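Local coordinates for C381 turret protein (PDB 4IND) that probably builds the turrets of the Sulfolobus turreted icosahedral virus, folding into three jelly rolls in tandem and associating as a five-chain assembly, at residues 193-205 against 239-253. Sequence-based numbering, arbitrary orientation.
Sequences TFTNFQFGTISTS and VKFSVTYGGGLGVPF
Strands 197-203 and 239-243 pair antiparallel, Ile202 facing Phe241 and Gly200 facing Val243, in one sheet of the middle jelly roll of this turret protein. They illustrate how one strand pair can turn rings to the interior of a sandwich and hydroxyls to its other face, where a water joins them. Five backbone hydrogen bonds join the two segments. Two each bind Thr201 to Ser242 and Ser203 to Lys240; the fifth, Thr244 N to Phe199 O (3.0 Å), continues the hydrogen bonding one residue past strand 239-243.

Inside, Phe197, Phe199, Phe241, Tyr245 and Phe253 form an aromatic cluster. The Phe199 ring bridges two partners: its CD1 sits over the centre of the Phe253 face, 3.6 Å above the plane, whereas its CE2 meets the edge of Phe241 at CZ (3.5 Å). With CG anti to the backbone N (chi1 -177°), Phe197 sets its CZ over one face of the Tyr245 ring, 3.4 Å from Tyr245 CG, the two planes inclined at 47°. Leu249 CD2 lies at the edge of the Phe197 ring, 3.6 Å from Phe197 CE1. Thr163 of strand 155-163, in the facing sheet, touches Phe199, Tyr245 and Phe253.

On the other face, one water links Thr201 OG1, Ser203 OG and Ser242 OG, knitting both strands together. That same water donates a hydrogen bond to Lys240 O at 2.7 Å, giving this carbonyl a second donor beside Ser203 N.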
loop_
_atom_site.group_PDB
_atom_site.type_symbol
_atom_site.label_atom_id
_atom_site.label_comp_id
_atom_site.label_asym_id
_atom_site.label_seq_id
_atom_site.Cartn_x
_atom_site.Cartn_y
_atom_site.Cartn_z
ATOM N N THR A 193 -42.461 -20.102 18.860
ATOM C CA THR A 193 -41.361 -19.319 19.391
ATOM C C THR A 193 -40.062 -20.054 19.134
ATOM O O THR A 193 -39.893 -21.206 19.515
ATOM C CB THR A 193 -41.549 -19.040 20.886
ATOM O OG1 THR A 193 -42.759 -18.296 21.074
ATOM C CG2 THR A 193 -40.377 -18.242 21.428
ATOM N N PHE A 194 -39.135 -19.383 18.479
ATOM C CA PHE A 194 -37.927 -20.059 18.052
ATOM C C PHE A 194 -36.783 -19.843 19.006
ATOM O O PHE A 194 -36.675 -18.801 19.651
ATOM C CB PHE A 194 -37.537 -19.615 16.641
ATOM C CG PHE A 194 -38.593 -19.906 15.628
ATOM C CD1 PHE A 194 -38.613 -21.122 14.958
ATOM C CD2 PHE A 194 -39.592 -18.986 15.370
ATOM C CE1 PHE A 194 -39.604 -21.409 14.036
ATOM C CE2 PHE A 194 -40.579 -19.259 14.447
ATOM C CZ PHE A 194 -40.586 -20.475 13.781
ATOM N N THR A 195 -35.921 -20.838 19.096
ATOM C CA THR A 195 -34.715 -20.626 19.859
ATOM C C THR A 195 -33.497 -21.035 19.046
ATOM O O THR A 195 -33.502 -22.067 18.374
ATOM C CB THR A 195 -34.778 -21.344 21.187
ATOM O OG1 THR A 195 -35.113 -22.713 20.959
ATOM C CG2 THR A 195 -35.858 -20.720 22.064
ATOM N N ASN A 196 -32.457 -20.213 19.105
ATOM C CA ASN A 196 -31.279 -20.429 18.275
ATOM C C ASN A 196 -31.661 -20.687 16.824
ATOM O O ASN A 196 -31.217 -21.651 16.197
ATOM C CB ASN A 196 -30.403 -21.543 18.840
ATOM C CG ASN A 196 -29.824 -21.181 20.192
ATOM O OD1 ASN A 196 -29.572 -20.008 20.472
ATOM N ND2 ASN A 196 -29.614 -22.182 21.037
ATOM N N PHE A 197 -32.500 -19.792 16.320
ATOM C CA PHE A 197 -32.949 -19.781 14.937
ATOM C C PHE A 197 -31.792 -19.514 13.991
ATOM O O PHE A 197 -31.218 -18.418 13.993
ATOM C CB PHE A 197 -33.985 -18.671 14.785
ATOM C CG PHE A 197 -34.595 -18.580 13.420
ATOM C CD1 PHE A 197 -35.786 -19.238 13.132
ATOM C CD2 PHE A 197 -34.002 -17.817 12.439
ATOM C CE1 PHE A 197 -36.362 -19.146 11.878
ATOM C CE2 PHE A 197 -34.573 -17.718 11.173
ATOM C CZ PHE A 197 -35.757 -18.385 10.894
ATOM N N GLN A 198 -31.436 -20.497 13.171
ATOM C CA GLN A 198 -30.390 -20.246 12.193
ATOM C C GLN A 198 -31.016 -19.629 10.948
ATOM O O GLN A 198 -31.817 -20.260 10.269
ATOM C CB GLN A 198 -29.593 -21.509 11.843
ATOM C CG GLN A 198 -28.521 -21.230 10.781
ATOM C CD GLN A 198 -27.670 -22.439 10.441
ATOM O OE1 GLN A 198 -27.521 -22.798 9.292
ATOM N NE2 GLN A 198 -27.102 -23.053 11.435
ATOM N N PHE A 199 -30.664 -18.378 10.678
ATOM C CA PHE A 199 -31.150 -17.675 9.498
ATOM C C PHE A 199 -30.423 -18.176 8.253
ATOM O O PHE A 199 -31.015 -18.364 7.178
ATOM C CB PHE A 199 -30.917 -16.167 9.694
ATOM C CG PHE A 199 -31.087 -15.352 8.443
ATOM C CD1 PHE A 199 -32.347 -15.091 7.922
ATOM C CD2 PHE A 199 -29.983 -14.832 7.798
ATOM C CE1 PHE A 199 -32.502 -14.338 6.757
ATOM C CE2 PHE A 199 -30.121 -14.075 6.638
ATOM C CZ PHE A 199 -31.387 -13.829 6.114
ATOM N N GLY A 200 -29.126 -18.388 8.391
ATOM C CA GLY A 200 -28.310 -18.742 7.232
ATOM C C GLY A 200 -26.876 -19.008 7.630
ATOM O O GLY A 200 -26.578 -19.112 8.817
ATOM N N THR A 201 -25.994 -19.104 6.639
ATOM C CA THR A 201 -24.579 -19.348 6.883
ATOM C C THR A 201 -23.757 -18.543 5.906
ATOM O O THR A 201 -24.194 -18.265 4.780
ATOM C CB THR A 201 -24.202 -20.822 6.679
ATOM O OG1 THR A 201 -24.484 -21.193 5.324
ATOM C CG2 THR A 201 -24.980 -21.716 7.617
ATOM N N ILE A 202 -22.567 -18.170 6.347
ATOM C CA ILE A 202 -21.571 -17.613 5.458
ATOM C C ILE A 202 -20.417 -18.603 5.407
ATOM O O ILE A 202 -19.956 -19.076 6.437
ATOM C CB ILE A 202 -21.103 -16.246 5.949
ATOM C CG1 ILE A 202 -22.236 -15.238 5.757
ATOM C CG2 ILE A 202 -19.865 -15.786 5.167
ATOM C CD1 ILE A 202 -22.032 -13.957 6.503
ATOM N N SER A 203 -19.963 -18.948 4.207
ATOM C CA SER A 203 -18.888 -19.922 4.120
ATOM C C SER A 203 -17.931 -19.669 2.969
ATOM O O SER A 203 -18.273 -18.992 1.997
ATOM C CB SER A 203 -19.463 -21.335 4.037
ATOM O OG SER A 203 -20.343 -21.452 2.949
ATOM N N THR A 204 -16.715 -20.185 3.130
ATOM C CA THR A 204 -15.765 -20.380 2.037
ATOM C C THR A 204 -15.693 -21.892 1.930
ATOM O O THR A 204 -16.425 -22.588 2.629
ATOM C CB THR A 204 -14.373 -19.817 2.369
ATOM O OG1 THR A 204 -13.865 -20.477 3.540
ATOM C CG2 THR A 204 -14.448 -18.326 2.627
ATOM N N SER A 205 -14.835 -22.421 1.073
ATOM C CA SER A 205 -14.752 -23.878 0.929
ATOM C C SER A 205 -14.623 -24.605 2.274
ATOM O O SER A 205 -13.867 -24.183 3.159
ATOM C CB SER A 205 -13.599 -24.272 -0.001
ATOM O OG SER A 205 -13.858 -23.849 -1.329
ATOM N N VAL A 239 -16.740 -16.530 -1.546
ATOM C CA VAL A 239 -17.557 -16.547 -0.327
ATOM C C VAL A 239 -19.003 -16.832 -0.721
ATOM O O VAL A 239 -19.492 -16.313 -1.728
ATOM C CB VAL A 239 -17.453 -15.214 0.405
ATOM C CG1 VAL A 239 -18.346 -15.198 1.653
ATOM C CG2 VAL A 239 -15.995 -14.932 0.775
ATOM N N LYS A 240 -19.682 -17.661 0.063
ATOM C CA LYS A 240 -21.085 -17.985 -0.226
ATOM C C LYS A 240 -21.989 -17.738 0.976
ATOM O O LYS A 240 -21.745 -18.256 2.067
ATOM C CB LYS A 240 -21.183 -19.435 -0.670
ATOM C CG LYS A 240 -22.571 -19.864 -1.077
ATOM C CD LYS A 240 -22.541 -21.310 -1.538
ATOM C CE LYS A 240 -23.931 -21.839 -1.799
ATOM N NZ LYS A 240 -23.895 -23.292 -2.145
ATOM N N PHE A 241 -23.025 -16.929 0.777
ATOM C CA PHE A 241 -24.033 -16.717 1.810
ATOM C C PHE A 241 -25.267 -17.523 1.411
ATOM O O PHE A 241 -25.691 -17.470 0.260
ATOM C CB PHE A 241 -24.374 -15.238 1.919
ATOM C CG PHE A 241 -25.702 -14.980 2.567
ATOM C CD1 PHE A 241 -25.893 -15.246 3.912
ATOM C CD2 PHE A 241 -26.765 -14.483 1.823
ATOM C CE1 PHE A 241 -27.116 -15.017 4.517
ATOM C CE2 PHE A 241 -27.995 -14.239 2.414
ATOM C CZ PHE A 241 -28.176 -14.518 3.773
ATOM N N SER A 242 -25.814 -18.295 2.344
ATOM C CA SER A 242 -26.997 -19.110 2.073
ATOM C C SER A 242 -28.042 -18.843 3.126
ATOM O O SER A 242 -27.728 -18.835 4.321
ATOM C CB SER A 242 -26.666 -20.604 2.122
ATOM O OG SER A 242 -25.442 -20.892 1.480
ATOM N N VAL A 243 -29.288 -18.642 2.700
ATOM C CA VAL A 243 -30.409 -18.589 3.646
ATOM C C VAL A 243 -30.854 -20.031 3.849
ATOM O O VAL A 243 -31.144 -20.736 2.874
ATOM C CB VAL A 243 -31.583 -17.767 3.083
ATOM C CG1 VAL A 243 -32.724 -17.732 4.094
ATOM C CG2 VAL A 243 -31.139 -16.350 2.736
ATOM N N THR A 244 -30.927 -20.485 5.097
ATOM C CA THR A 244 -31.106 -21.925 5.333
ATOM C C THR A 244 -32.358 -22.318 6.094
ATOM O O THR A 244 -32.620 -23.507 6.284
ATOM C CB THR A 244 -29.885 -22.518 6.075
ATOM O OG1 THR A 244 -29.727 -21.827 7.317
ATOM C CG2 THR A 244 -28.603 -22.374 5.256
ATOM N N TYR A 245 -33.129 -21.343 6.557
ATOM C CA TYR A 245 -34.225 -21.680 7.472
ATOM C C TYR A 245 -35.426 -22.371 6.825
ATOM O O TYR A 245 -36.248 -22.966 7.513
ATOM C CB TYR A 245 -34.639 -20.489 8.354
ATOM C CG TYR A 245 -35.286 -19.312 7.649
ATOM C CD1 TYR A 245 -36.657 -19.273 7.445
ATOM C CD2 TYR A 245 -34.532 -18.226 7.233
ATOM C CE1 TYR A 245 -37.259 -18.188 6.827
ATOM C CE2 TYR A 245 -35.121 -17.145 6.626
ATOM C CZ TYR A 245 -36.494 -17.132 6.437
ATOM O OH TYR A 245 -37.108 -16.064 5.822
ATOM N N GLY A 246 -35.524 -22.307 5.507
ATOM C CA GLY A 246 -36.486 -23.142 4.809
ATOM C C GLY A 246 -37.680 -22.397 4.255
ATOM O O GLY A 246 -38.395 -21.719 4.998
ATOM N N GLY A 247 -37.907 -22.570 2.951
ATOM C CA GLY A 247 -38.871 -21.791 2.192
ATOM C C GLY A 247 -40.294 -21.686 2.722
ATOM O O GLY A 247 -40.957 -20.659 2.539
ATOM N N GLY A 248 -40.783 -22.734 3.374
ATOM C CA GLY A 248 -42.175 -22.734 3.791
ATOM C C GLY A 248 -42.416 -22.411 5.253
ATOM O O GLY A 248 -43.524 -22.584 5.765
ATOM N N LEU A 249 -41.383 -21.928 5.933
ATOM C CA LEU A 249 -41.462 -21.750 7.382
ATOM C C LEU A 249 -42.490 -20.708 7.844
ATOM O O LEU A 249 -43.111 -20.871 8.882
ATOM C CB LEU A 249 -40.085 -21.426 7.971
ATOM C CG LEU A 249 -40.005 -21.682 9.479
ATOM C CD1 LEU A 249 -40.236 -23.141 9.759
ATOM C CD2 LEU A 249 -38.680 -21.237 10.051
ATOM N N GLY A 250 -42.664 -19.628 7.091
ATOM C CA GLY A 250 -43.628 -18.607 7.480
ATOM C C GLY A 250 -43.005 -17.480 8.297
ATOM O O GLY A 250 -43.679 -16.800 9.084
ATOM N N VAL A 251 -41.702 -17.290 8.116
ATOM C CA VAL A 251 -40.990 -16.195 8.754
ATOM C C VAL A 251 -40.230 -15.371 7.727
ATOM O O VAL A 251 -39.018 -15.518 7.580
ATOM C CB VAL A 251 -39.991 -16.707 9.798
ATOM C CG1 VAL A 251 -39.393 -15.539 10.552
ATOM C CG2 VAL A 251 -40.669 -17.678 10.754
ATOM N N PRO A 252 -40.938 -14.484 7.014
ATOM C CA PRO A 252 -40.233 -13.679 5.999
ATOM C C PRO A 252 -39.238 -12.704 6.628
ATOM O O PRO A 252 -39.532 -12.106 7.678
ATOM C CB PRO A 252 -41.362 -12.911 5.307
ATOM C CG PRO A 252 -42.523 -12.976 6.248
ATOM C CD PRO A 252 -42.395 -14.281 6.985
ATOM N N PHE A 253 -38.071 -12.573 6.008
ATOM C CA PHE A 253 -37.061 -11.596 6.395
ATOM C C PHE A 253 -36.887 -10.577 5.282
ATOM O O PHE A 253 -37.098 -10.875 4.089
ATOM C CB PHE A 253 -35.689 -12.276 6.633
ATOM C CG PHE A 253 -35.515 -12.859 8.019
ATOM C CD1 PHE A 253 -34.616 -12.290 8.915
ATOM C CD2 PHE A 253 -36.205 -13.992 8.405
ATOM C CE1 PHE A 253 -34.430 -12.838 10.188
ATOM C CE2 PHE A 253 -36.029 -14.539 9.676
ATOM C CZ PHE A 253 -35.138 -13.957 10.563
HETATM O O HOH W 1 -31.431 -22.745 9.073
HETATM O O HOH W 2 -22.985 -20.478 3.017
#